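Local coordinates for PppA (Pseudomonas aeruginosa, PDB 6JKV), which regulates the type VI secretion system, binds manganese and probably acts as a PP2C-family protein serine/threonine phosphatase, at residues A47-P52 with L56-D61; S87-Y92 with G130-C135; A95-L100 with L196-L201; Y144-G149 with V228-D233. All coordinates share one frame; numbering follows the deposited sequence.

Contact 1: residues A47-P52 with L56-D61; sequences ASLDAP and LWVVAD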
loop_
_atom_site.group_PDB
_atom_site.type_symbol
_atom_site.label_atom_id
_atom_site.label_comp_id
_atom_site.label_asym_id
_atom_site.label_seq_id
_atom_site.Cartn_x
_atom_site.Cartn_y
_atom_site.Cartn_z
ATOM N N ALA A 47 -1.640 8.369 0.714
ATOM C CA ALA A 47 -2.472 8.463 -0.505
ATOM C C ALA A 47 -2.892 7.060 -0.924
ATOM O O ALA A 47 -2.247 6.078 -0.506
ATOM C CB ALA A 47 -1.720 9.154 -1.618
ATOM N N SER A 48 -3.955 6.971 -1.707
ATOM C CA SER A 48 -4.444 5.678 -2.223
ATOM C C SER A 48 -5.029 5.882 -3.612
ATOM O O SER A 48 -5.429 6.998 -3.939
ATOM C CB SER A 48 -5.426 5.038 -1.274
ATOM O OG SER A 48 -6.631 5.775 -1.212
ATOM N N LEU A 49 -5.030 4.806 -4.393
ATOM C CA LEU A 49 -5.723 4.730 -5.692
ATOM C C LEU A 49 -6.604 3.480 -5.690
ATOM O O LEU A 49 -6.076 2.356 -5.535
ATOM C CB LEU A 49 -4.711 4.689 -6.836
ATOM C CG LEU A 49 -5.360 4.485 -8.202
ATOM C CD1 LEU A 49 -6.076 5.759 -8.629
ATOM C CD2 LEU A 49 -4.354 4.041 -9.253
ATOM N N ASP A 50 -7.906 3.680 -5.859
ATOM C CA ASP A 50 -8.903 2.591 -5.934
ATOM C C ASP A 50 -9.425 2.536 -7.371
ATOM O O ASP A 50 -10.444 3.177 -7.650
ATOM C CB ASP A 50 -9.996 2.819 -4.890
ATOM C CG ASP A 50 -11.029 1.710 -4.850
ATOM O OD1 ASP A 50 -10.664 0.555 -5.166
ATOM O OD2 ASP A 50 -12.198 2.003 -4.516
ATOM N N ALA A 51 -8.730 1.820 -8.258
ATOM C CA ALA A 51 -9.069 1.761 -9.697
ATOM C C ALA A 51 -9.369 0.316 -10.081
ATOM O O ALA A 51 -8.631 -0.299 -10.854
ATOM C CB ALA A 51 -7.960 2.357 -10.538
ATOM N N PRO A 52 -10.485 -0.267 -9.590
ATOM C CA PRO A 52 -10.857 -1.622 -9.999
ATOM C C PRO A 52 -11.201 -1.686 -11.493
ATOM O O PRO A 52 -11.133 -2.754 -12.040
ATOM C CB PRO A 52 -12.081 -1.944 -9.129
ATOM C CG PRO A 52 -12.670 -0.589 -8.800
ATOM C CD PRO A 52 -11.480 0.338 -8.684
ATOM N N LEU A 56 -6.446 -2.214 -10.506
ATOM C CA LEU A 56 -5.292 -1.589 -9.815
ATOM C C LEU A 56 -5.736 -1.019 -8.476
ATOM O O LEU A 56 -6.759 -0.306 -8.433
ATOM C CB LEU A 56 -4.696 -0.473 -10.672
ATOM C CG LEU A 56 -3.377 0.093 -10.146
ATOM C CD1 LEU A 56 -2.324 -0.996 -10.035
ATOM C CD2 LEU A 56 -2.881 1.209 -11.052
ATOM N N TRP A 57 -4.975 -1.325 -7.430
ATOM C CA TRP A 57 -5.206 -0.798 -6.065
ATOM C C TRP A 57 -3.860 -0.437 -5.456
ATOM O O TRP A 57 -2.950 -1.271 -5.497
ATOM C CB TRP A 57 -5.974 -1.814 -5.222
ATOM C CG TRP A 57 -7.244 -2.228 -5.891
ATOM C CD1 TRP A 57 -8.447 -1.594 -5.826
ATOM C CD2 TRP A 57 -7.428 -3.356 -6.760
ATOM N NE1 TRP A 57 -9.373 -2.257 -6.586
ATOM C CE2 TRP A 57 -8.776 -3.350 -7.160
ATOM C CE3 TRP A 57 -6.591 -4.373 -7.221
ATOM C CZ2 TRP A 57 -9.307 -4.328 -8.001
ATOM C CZ3 TRP A 57 -7.116 -5.340 -8.052
ATOM C CH2 TRP A 57 -8.451 -5.311 -8.441
ATOM N N VAL A 58 -3.752 0.777 -4.934
ATOM C CA VAL A 58 -2.459 1.346 -4.488
ATOM C C VAL A 58 -2.679 2.006 -3.132
ATOM O O VAL A 58 -3.705 2.681 -2.958
ATOM C CB VAL A 58 -1.895 2.339 -5.522
ATOM C CG1 VAL A 58 -0.618 2.993 -5.019
ATOM C CG2 VAL A 58 -1.663 1.676 -6.875
ATOM N N VAL A 59 -1.736 1.802 -2.219
ATOM C CA VAL A 59 -1.571 2.634 -1.001
ATOM C C VAL A 59 -0.117 3.112 -0.946
ATOM O O VAL A 59 0.784 2.291 -1.152
ATOM C CB VAL A 59 -1.972 1.861 0.260
ATOM C CG1 VAL A 59 -1.617 2.640 1.520
ATOM C CG2 VAL A 59 -3.449 1.497 0.242
ATOM N N ALA A 60 0.088 4.403 -0.685
ATOM C CA ALA A 60 1.424 5.032 -0.607
ATOM C C ALA A 60 1.528 5.870 0.667
ATOM O O ALA A 60 0.699 6.768 0.855
ATOM C CB ALA A 60 1.672 5.862 -1.845
ATOM N N ASP A 61 2.517 5.573 1.506
ATOM C CA ASP A 61 2.770 6.307 2.767
ATOM C C ASP A 61 3.875 7.335 2.515
ATOM O O ASP A 61 5.051 6.945 2.444
ATOM C CB ASP A 61 3.136 5.353 3.905
ATOM C CG ASP A 61 3.308 6.063 5.237
ATOM O OD1 ASP A 61 3.410 7.307 5.231
ATOM O OD2 ASP A 61 3.356 5.368 6.271
#

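Contact 2: residues S87-Y92 with G130-C135; sequences SSLPAY and GNQASC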
loop_
_atom_site.group_PDB
_atom_site.type_symbol
_atom_site.label_atom_id
_atom_site.label_comp_id
_atom_site.label_asym_id
_atom_site.label_seq_id
_atom_site.Cartn_x
_atom_site.Cartn_y
_atom_site.Cartn_z
ATOM N N SER A 87 -4.257 -5.705 -21.085
ATOM C CA SER A 87 -5.068 -6.908 -20.768
ATOM C C SER A 87 -4.171 -7.972 -20.127
ATOM O O SER A 87 -4.654 -8.688 -19.234
ATOM C CB SER A 87 -5.768 -7.435 -21.989
ATOM O OG SER A 87 -4.823 -7.840 -22.961
ATOM N N SER A 88 -2.914 -8.063 -20.580
ATOM C CA SER A 88 -1.894 -9.004 -20.050
ATOM C C SER A 88 -1.343 -8.475 -18.727
ATOM O O SER A 88 -0.751 -7.376 -18.719
ATOM C CB SER A 88 -0.782 -9.224 -21.030
ATOM O OG SER A 88 0.364 -9.758 -20.385
ATOM N N LEU A 89 -1.502 -9.246 -17.656
ATOM C CA LEU A 89 -1.027 -8.843 -16.313
ATOM C C LEU A 89 0.491 -8.652 -16.312
ATOM O O LEU A 89 0.962 -7.649 -15.789
ATOM C CB LEU A 89 -1.477 -9.865 -15.267
ATOM C CG LEU A 89 -1.030 -9.565 -13.835
ATOM C CD1 LEU A 89 -1.432 -8.166 -13.390
ATOM C CD2 LEU A 89 -1.600 -10.586 -12.871
ATOM N N PRO A 90 1.331 -9.563 -16.850
ATOM C CA PRO A 90 2.780 -9.333 -16.813
ATOM C C PRO A 90 3.222 -8.049 -17.525
ATOM O O PRO A 90 4.119 -7.396 -17.034
ATOM C CB PRO A 90 3.380 -10.567 -17.499
ATOM C CG PRO A 90 2.314 -11.629 -17.333
ATOM C CD PRO A 90 0.995 -10.881 -17.411
ATOM N N ALA A 91 2.603 -7.715 -18.657
ATOM C CA ALA A 91 2.918 -6.472 -19.397
ATOM C C ALA A 91 2.494 -5.269 -18.557
ATOM O O ALA A 91 3.263 -4.298 -18.483
ATOM C CB ALA A 91 2.260 -6.455 -20.755
ATOM N N TYR A 92 1.308 -5.342 -17.949
ATOM C CA TYR A 92 0.781 -4.289 -17.050
ATOM C C TYR A 92 1.781 -4.064 -15.913
ATOM O O TYR A 92 2.151 -2.914 -15.659
ATOM C CB TYR A 92 -0.616 -4.651 -16.543
ATOM C CG TYR A 92 -1.332 -3.526 -15.843
ATOM C CD1 TYR A 92 -1.314 -2.230 -16.343
ATOM C CD2 TYR A 92 -2.069 -3.760 -14.696
ATOM C CE1 TYR A 92 -1.986 -1.198 -15.710
ATOM C CE2 TYR A 92 -2.741 -2.738 -14.047
ATOM C CZ TYR A 92 -2.707 -1.456 -14.559
ATOM O OH TYR A 92 -3.383 -0.460 -13.928
ATOM N N GLY A 130 -8.279 -11.468 -14.004
ATOM C CA GLY A 130 -8.941 -12.769 -13.811
ATOM C C GLY A 130 -8.436 -13.474 -12.560
ATOM O O GLY A 130 -8.552 -12.898 -11.447
ATOM N N ASN A 131 -7.840 -14.654 -12.744
ATOM C CA ASN A 131 -7.402 -15.558 -11.647
ATOM C C ASN A 131 -5.969 -15.266 -11.202
ATOM O O ASN A 131 -5.481 -15.996 -10.328
ATOM C CB ASN A 131 -7.496 -17.029 -12.056
ATOM C CG ASN A 131 -8.911 -17.416 -12.421
ATOM O OD1 ASN A 131 -9.852 -16.774 -11.974
ATOM N ND2 ASN A 131 -9.081 -18.435 -13.246
ATOM N N GLN A 132 -5.298 -14.276 -11.787
ATOM C CA GLN A 132 -3.899 -13.972 -11.411
ATOM C C GLN A 132 -3.820 -12.540 -10.902
ATOM O O GLN A 132 -4.560 -11.661 -11.402
ATOM C CB GLN A 132 -2.919 -14.211 -12.559
ATOM C CG GLN A 132 -3.512 -13.998 -13.940
ATOM C CD GLN A 132 -2.643 -14.617 -15.006
ATOM O OE1 GLN A 132 -2.248 -15.781 -14.895
ATOM N NE2 GLN A 132 -2.322 -13.832 -16.028
ATOM N N ALA A 133 -2.953 -12.331 -9.920
ATOM C CA ALA A 133 -2.665 -10.997 -9.375
ATOM C C ALA A 133 -1.175 -10.889 -9.087
ATOM O O ALA A 133 -0.503 -11.925 -8.989
ATOM C CB ALA A 133 -3.503 -10.731 -8.149
ATOM N N SER A 134 -0.688 -9.656 -9.029
ATOM C CA SER A 134 0.710 -9.323 -8.683
ATOM C C SER A 134 0.694 -8.232 -7.621
ATOM O O SER A 134 -0.125 -7.307 -7.729
ATOM C CB SER A 134 1.487 -8.902 -9.897
ATOM O OG SER A 134 1.552 -9.950 -10.849
ATOM N N CYS A 135 1.569 -8.354 -6.630
ATOM C CA CYS A 135 1.829 -7.305 -5.626
ATOM C C CYS A 135 3.227 -6.747 -5.881
ATOM O O CYS A 135 4.185 -7.535 -5.974
ATOM C CB CYS A 135 1.708 -7.849 -4.211
ATOM S SG CYS A 135 2.278 -6.700 -2.933
HETATM O O HOH W 1 -3.205 -11.954 -17.889
#

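Contact 3: residues A95-L100 with L196-L201; sequences ALRTGL and LSEAAL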
loop_
_atom_site.group_PDB
_atom_site.type_symbol
_atom_site.label_atom_id
_atom_site.label_comp_id
_atom_site.label_asym_id
_atom_site.label_seq_id
_atom_site.Cartn_x
_atom_site.Cartn_y
_atom_site.Cartn_z
ATOM N N ALA A 95 4.791 -2.213 -16.966
ATOM C CA ALA A 95 4.448 -0.784 -17.148
ATOM C C ALA A 95 4.383 -0.092 -15.784
ATOM O O ALA A 95 4.846 1.059 -15.696
ATOM C CB ALA A 95 3.148 -0.633 -17.905
ATOM N N LEU A 96 3.837 -0.768 -14.762
ATOM C CA LEU A 96 3.769 -0.215 -13.386
ATOM C C LEU A 96 5.187 0.018 -12.861
ATOM O O LEU A 96 5.438 1.108 -12.300
ATOM C CB LEU A 96 2.999 -1.166 -12.468
ATOM C CG LEU A 96 1.521 -1.365 -12.803
ATOM C CD1 LEU A 96 0.986 -2.592 -12.095
ATOM C CD2 LEU A 96 0.701 -0.139 -12.429
ATOM N N ARG A 97 6.066 -0.971 -13.036
ATOM C CA ARG A 97 7.487 -0.881 -12.612
ATOM C C ARG A 97 8.141 0.346 -13.253
ATOM O O ARG A 97 8.838 1.096 -12.530
ATOM C CB ARG A 97 8.272 -2.137 -12.996
ATOM C CG ARG A 97 7.992 -3.329 -12.098
ATOM C CD ARG A 97 8.754 -4.545 -12.566
ATOM N NE ARG A 97 8.749 -5.640 -11.606
ATOM C CZ ARG A 97 9.625 -5.798 -10.617
ATOM N NH1 ARG A 97 10.589 -4.908 -10.416
ATOM N NH2 ARG A 97 9.541 -6.858 -9.830
ATOM N N THR A 98 7.925 0.546 -14.553
ATOM C CA THR A 98 8.558 1.646 -15.316
ATOM C C THR A 98 8.028 2.980 -14.795
ATOM O O THR A 98 8.842 3.917 -14.617
ATOM C CB THR A 98 8.326 1.517 -16.826
ATOM O OG1 THR A 98 8.953 0.318 -17.276
ATOM C CG2 THR A 98 8.894 2.692 -17.589
ATOM N N GLY A 99 6.713 3.064 -14.575
ATOM C CA GLY A 99 6.073 4.266 -14.019
ATOM C C GLY A 99 6.669 4.629 -12.674
ATOM O O GLY A 99 6.903 5.822 -12.429
ATOM N N LEU A 100 6.914 3.628 -11.829
ATOM C CA LEU A 100 7.481 3.849 -10.479
ATOM C C LEU A 100 8.943 4.301 -10.594
ATOM O O LEU A 100 9.345 5.211 -9.826
ATOM C CB LEU A 100 7.322 2.574 -9.649
ATOM C CG LEU A 100 5.878 2.287 -9.223
ATOM C CD1 LEU A 100 5.792 0.988 -8.447
ATOM C CD2 LEU A 100 5.329 3.440 -8.398
ATOM N N LEU A 196 11.974 -2.656 -6.389
ATOM C CA LEU A 196 10.634 -3.106 -5.951
ATOM C C LEU A 196 10.679 -4.601 -5.640
ATOM O O LEU A 196 11.310 -5.357 -6.399
ATOM C CB LEU A 196 9.608 -2.828 -7.047
ATOM C CG LEU A 196 9.226 -1.366 -7.255
ATOM C CD1 LEU A 196 8.718 -1.158 -8.673
ATOM C CD2 LEU A 196 8.167 -0.930 -6.249
ATOM N N SER A 197 10.025 -5.005 -4.557
ATOM C CA SER A 197 9.746 -6.427 -4.275
ATOM C C SER A 197 8.442 -6.792 -4.976
ATOM O O SER A 197 7.565 -5.916 -5.108
ATOM C CB SER A 197 9.719 -6.702 -2.808
ATOM O OG SER A 197 11.039 -6.694 -2.283
ATOM N N GLU A 198 8.350 -8.033 -5.445
ATOM C CA GLU A 198 7.177 -8.538 -6.190
ATOM C C GLU A 198 6.770 -9.893 -5.615
ATOM O O GLU A 198 7.654 -10.699 -5.251
ATOM C CB GLU A 198 7.496 -8.650 -7.679
ATOM C CG GLU A 198 6.277 -8.969 -8.531
ATOM C CD GLU A 198 6.575 -9.134 -10.010
ATOM O OE1 GLU A 198 7.661 -8.727 -10.437
ATOM O OE2 GLU A 198 5.724 -9.695 -10.722
ATOM N N ALA A 199 5.465 -10.130 -5.529
ATOM C CA ALA A 199 4.898 -11.451 -5.193
ATOM C C ALA A 199 3.712 -11.719 -6.109
ATOM O O ALA A 199 2.815 -10.860 -6.200
ATOM C CB ALA A 199 4.502 -11.511 -3.739
ATOM N N ALA A 200 3.726 -12.871 -6.775
ATOM C CA ALA A 200 2.613 -13.339 -7.624
ATOM C C ALA A 200 1.591 -14.058 -6.742
ATOM O O ALA A 200 1.994 -14.712 -5.756
ATOM C CB ALA A 200 3.115 -14.241 -8.717
ATOM N N LEU A 201 0.315 -13.915 -7.092
ATOM C CA LEU A 201 -0.813 -14.517 -6.340
ATOM C C LEU A 201 -1.744 -15.210 -7.326
ATOM O O LEU A 201 -2.040 -14.636 -8.378
ATOM C CB LEU A 201 -1.561 -13.427 -5.570
ATOM C CG LEU A 201 -0.765 -12.686 -4.494
ATOM C CD1 LEU A 201 -1.491 -11.411 -4.085
ATOM C CD2 LEU A 201 -0.529 -13.574 -3.282
HETATM O O HOH W 2 11.021 -7.704 -7.604
HETATM O O HOH W 3 12.862 -3.127 -8.953
#

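Contact 4: residues Y144-G149 with V228-D233; sequences YRLRGG and VLSHSD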
loop_
_atom_site.group_PDB
_atom_site.type_symbol
_atom_site.label_atom_id
_atom_site.label_comp_id
_atom_site.label_asym_id
_atom_site.label_seq_id
_atom_site.Cartn_x
_atom_site.Cartn_y
_atom_site.Cartn_z
ATOM N N TYR A 144 -2.077 -7.839 2.748
ATOM C CA TYR A 144 -2.515 -9.111 3.359
ATOM C C TYR A 144 -3.545 -9.786 2.455
ATOM O O TYR A 144 -4.271 -9.095 1.727
ATOM C CB TYR A 144 -3.162 -8.879 4.721
ATOM C CG TYR A 144 -2.264 -8.354 5.809
ATOM C CD1 TYR A 144 -2.030 -6.994 5.943
ATOM C CD2 TYR A 144 -1.702 -9.207 6.741
ATOM C CE1 TYR A 144 -1.235 -6.504 6.966
ATOM C CE2 TYR A 144 -0.911 -8.733 7.769
ATOM C CZ TYR A 144 -0.679 -7.376 7.883
ATOM O OH TYR A 144 0.086 -6.888 8.907
ATOM N N ARG A 145 -3.612 -11.109 2.529
ATOM C CA ARG A 145 -4.699 -11.882 1.888
ATOM C C ARG A 145 -5.490 -12.614 2.968
ATOM O O ARG A 145 -4.874 -13.282 3.800
ATOM C CB ARG A 145 -4.142 -12.862 0.860
ATOM C CG ARG A 145 -5.174 -13.881 0.394
ATOM C CD ARG A 145 -4.680 -14.771 -0.716
ATOM N NE ARG A 145 -3.577 -15.599 -0.269
ATOM C CZ ARG A 145 -2.848 -16.372 -1.062
ATOM N NH1 ARG A 145 -3.106 -16.421 -2.359
ATOM N NH2 ARG A 145 -1.842 -17.061 -0.556
ATOM N N LEU A 146 -6.812 -12.469 2.944
ATOM C CA LEU A 146 -7.732 -13.296 3.751
ATOM C C LEU A 146 -8.319 -14.376 2.847
ATOM O O LEU A 146 -8.992 -14.034 1.854
ATOM C CB LEU A 146 -8.835 -12.422 4.347
ATOM C CG LEU A 146 -9.785 -13.144 5.295
ATOM C CD1 LEU A 146 -9.119 -13.353 6.643
ATOM C CD2 LEU A 146 -11.080 -12.371 5.458
ATOM N N ARG A 147 -8.064 -15.634 3.186
ATOM C CA ARG A 147 -8.602 -16.803 2.465
ATOM C C ARG A 147 -9.070 -17.837 3.489
ATOM O O ARG A 147 -8.294 -18.175 4.389
ATOM C CB ARG A 147 -7.533 -17.381 1.537
ATOM C CG ARG A 147 -7.943 -18.675 0.853
ATOM C CD ARG A 147 -6.834 -19.146 -0.070
ATOM N NE ARG A 147 -6.800 -18.410 -1.324
ATOM C CZ ARG A 147 -5.906 -18.599 -2.296
ATOM N NH1 ARG A 147 -4.946 -19.494 -2.154
ATOM N NH2 ARG A 147 -5.972 -17.893 -3.408
ATOM N N GLY A 148 -10.308 -18.309 3.341
ATOM C CA GLY A 148 -10.921 -19.282 4.265
ATOM C C GLY A 148 -10.885 -18.810 5.709
ATOM O O GLY A 148 -10.668 -19.645 6.596
ATOM N N GLY A 149 -11.075 -17.511 5.947
ATOM C CA GLY A 149 -11.041 -16.932 7.302
ATOM C C GLY A 149 -9.644 -16.892 7.905
ATOM O O GLY A 149 -9.537 -16.609 9.108
ATOM N N VAL A 228 -11.782 -8.139 11.563
ATOM C CA VAL A 228 -12.490 -7.023 10.880
ATOM C C VAL A 228 -12.664 -7.370 9.397
ATOM O O VAL A 228 -13.741 -7.078 8.848
ATOM C CB VAL A 228 -11.763 -5.681 11.069
ATOM C CG1 VAL A 228 -12.510 -4.559 10.373
ATOM C CG2 VAL A 228 -11.564 -5.346 12.538
ATOM N N LEU A 229 -11.655 -7.983 8.772
ATOM C CA LEU A 229 -11.695 -8.323 7.327
ATOM C C LEU A 229 -12.740 -9.410 7.055
ATOM O O LEU A 229 -13.203 -9.489 5.910
ATOM C CB LEU A 229 -10.312 -8.789 6.864
ATOM C CG LEU A 229 -9.270 -7.687 6.665
ATOM C CD1 LEU A 229 -7.934 -8.286 6.247
ATOM C CD2 LEU A 229 -9.736 -6.667 5.633
ATOM N N SER A 230 -13.102 -10.216 8.053
ATOM C CA SER A 230 -14.057 -11.346 7.889
ATOM C C SER A 230 -15.493 -10.815 7.838
ATOM O O SER A 230 -16.338 -11.264 8.625
ATOM C CB SER A 230 -13.870 -12.377 8.959
ATOM O OG SER A 230 -12.723 -13.159 8.670
ATOM N N HIS A 231 -15.747 -9.881 6.925
ATOM C CA HIS A 231 -17.092 -9.333 6.633
ATOM C C HIS A 231 -17.236 -9.132 5.124
ATOM O O HIS A 231 -16.209 -9.049 4.409
ATOM C CB HIS A 231 -17.340 -8.054 7.441
ATOM C CG HIS A 231 -17.392 -8.303 8.912
ATOM N ND1 HIS A 231 -16.259 -8.337 9.707
ATOM C CD2 HIS A 231 -18.432 -8.574 9.734
ATOM C CE1 HIS A 231 -16.603 -8.612 10.951
ATOM N NE2 HIS A 231 -17.928 -8.766 10.995
ATOM N N SER A 232 -18.485 -9.084 4.665
ATOM C CA SER A 232 -18.852 -9.191 3.232
ATOM C C SER A 232 -18.587 -7.873 2.507
ATOM O O SER A 232 -18.369 -7.915 1.283
ATOM C CB SER A 232 -20.287 -9.595 3.077
ATOM O OG SER A 232 -21.143 -8.524 3.445
ATOM N N ASP A 233 -18.629 -6.748 3.222
ATOM C CA ASP A 233 -18.692 -5.413 2.591
ATOM C C ASP A 233 -17.372 -4.666 2.769
ATOM O O ASP A 233 -17.068 -4.199 3.867
ATOM C CB ASP A 233 -19.863 -4.625 3.165
ATOM C CG ASP A 233 -19.880 -3.227 2.609
ATOM O OD1 ASP A 233 -19.655 -3.095 1.393
ATOM O OD2 ASP A 233 -20.059 -2.292 3.411
#

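Contact 1: residues A47-P52 with L56-D61
Ala47 to Ala51 and Leu56 to Ala60 pair as the antiparallel arms of a beta hairpin, one edge of a five-strand sheet in the PP2C alpha/beta sandwich. Six backbone hydrogen bonds link the hydrogen-bonded pairs Ala47–Ala60, Leu49–Val58 and Ala51–Leu56; in the first, Ala47 N lies 2.8 Å from Ala60 O. At the non-hydrogen-bonded pair Ser48–Val59 the strands draw together, with CA atoms 4.4 Å apart. The tight part is the apolar face. Leu49 and Leu56 cross at about a right angle, with 3.7 Å between their CD2 methyls, while Leu49 CB rests 3.9 Å from Val58 CB. Helix 69-82 covers this face through Val77 and Leu80. On the other face Trp57 packs against Leu257 and Val259 of the second sheet.

The solvent side is toward the turn, where Asp50 and Pro52 are partly exposed. Pro52 CB stands 3.8 Å from Trp57 CZ2, the two side chains crossing at about a right angle. Asp50 is hydrogen-bonded through OD1 to Ser31 OG. Asp61, past the last pair with 47-52 but still bonded to Thr122 of strand 120-129, ligates both manganese ions, one through OD1 and one through OD2. With CG anti to its backbone N (chi1 -177°), Asp50 sends its carboxylate to the indole edge, placing OD1 in the ring plane 3.2 Å from Trp57 CD1.

Contact 2: residues S87-Y92 with G130-C135
Leu89, in the first turn of helix 89-114, sets its CB toward the start of strand 132-138 and supplies about half of the buried surface. Its CG is anti to the backbone N (chi1 179°), which carries the branch out from the helix to the strand. CD2 does the touching: it lies 3.5 Å from Gln132 O and 3.7 Å from Ala133 CA, so the methyl rests on the strand backbone as much as on side chains.

Gln132 and Ser134, whose CB atoms both face the helix, meet the same methyl. Gln132 CB is 3.9 Å from Leu89 CD2, and Ser134 OG is 3.8 Å from it, a packing contact. No direct hydrogen bond crosses between the segments. Instead a water accepts from Leu89 N, in the helix's first turn, at 3.2 Å and, weakly, from Gln132 NE2. Ser88, the N-cap, accepts through OG a weak capping bond from Ala91 N.

The contact therefore seats the beginning of a long helix on its sheet. Leu89 also packs on Ala127 and Arg129 of strand 120-129, which lies beside strand 132-138, whose other neighbour, strand 197-202, pairs through Leu201 with Ala133.

Contact 3: residues A95-L100 with L196-L201
Arg97 of helix 89-114 reaches Glu198 near the start of strand 197-202, an edge strand of the sheet that this helix covers in the PP2C alpha/beta sandwich. The arginine sets out with CG anti to its carbonyl carbon (chi1 -76°) and then runs extended from CG to NE, long enough to bring the guanidinium over to the strand. Glu198 is also extended, but with CG anti to the backbone N (chi1 -172°), and the two side chains cross at about a right angle. Arg97 NH2 donates to Glu198 OE1 in a salt bridge of 2.7 Å that is nearly straight, with an angle of 173° at the hydrogen. The carboxylate oxygen lies close to the guanidinium plane, at its edge, and is approached on its anti side. A single N-H makes this bond, and the guanidinium and carboxylate planes are steeply inclined to each other.

Beneath the charged pair lies an apolar one. Leu196 and Leu100 cross at about a right angle, and Leu196 CD1 comes within 3.6 Å of Leu100 CD1, while Leu196 CD2 is 3.8 Å from the same methyl. Leu100 packs further on Leu123 of strand 120-129, which takes this layer into the core, whereas Glu198 is exposed. Two waters at the guanidinium edge tie Arg97 to the backbone of Leu196. One accepts weakly from NH1 and also accepts from Leu196 N; the other accepts from Arg97 NH2 at 2.8 Å and donates to Leu196 O at 2.7 Å.

Contact 4: residues Y144-G149 with V228-D233
The C-terminal end of helix 222-229 packs on strand 142-147 in the second sheet of the PP2C sandwich, close to the turn that joins this strand to strand 150-153. Leu146 and Leu229 have their CB atoms directed toward the opposite segment and, with Ser230, carry the contact. The Leu146 side chain has CG anti to the backbone N (chi1 -175°), which lifts its two methyls off the sheet toward the helix end. CD2 is the methyl that lands there: it lies 3.6 Å from Leu229 O, 3.9 Å from Leu229 CB and 3.7 Å from Ser230 OG. The second methyl, CD1, stays a little farther from the hydroxyl, at 4.1 Å from Ser230 OG. Gly149, in the turn, comes near the same hydroxyl through its CA, 4.4 Å from Ser230 OG.

Ser230 is the first residue to leave the helical conformation and the centre of an inverse gamma turn, in which His231 N donates to Leu229 O at 2.8 Å. His231 also turns its ring back to the helix end, where ND1 donates to Val228 O at 2.9 Å from above the carbonyl plane. Leu229 packs onward against Leu210 and Leu151 of the sheet and Val237 of helix 234-247.

No hydrogen bond joins the two segments directly. The polar atoms beside Leu146 have their partners within the helix and its terminating turn, Ser230 OG with Arg226 O and Leu229 O with His231 N, so they can lie against an apolar methyl while still hydrogen-bonded.

How the contacts relate
Contacts 1, 2 and 3 all belong to one sheet, whereas contact 4 lies on the other, its centre about 24 Å from that of contact 3. Contact 1 lies nearest the centre of the chain and is the one built on backbone pairing; it also carries a ligand of both manganese ions. Contacts 2 and 3 share helix 89-114 and are stitched together by neighbouring strands, Cys135 N lying 2.8 Å from Ala199 O. Toward the surface, contact 3 adds a salt bridge and two waters to a leucine pair, while contacts 2 (with one water) and 4 each press a leucine methyl onto backbone and a serine hydroxyl. Leu56 of contact 1 touches both Tyr92 and Leu96 of the shared helix.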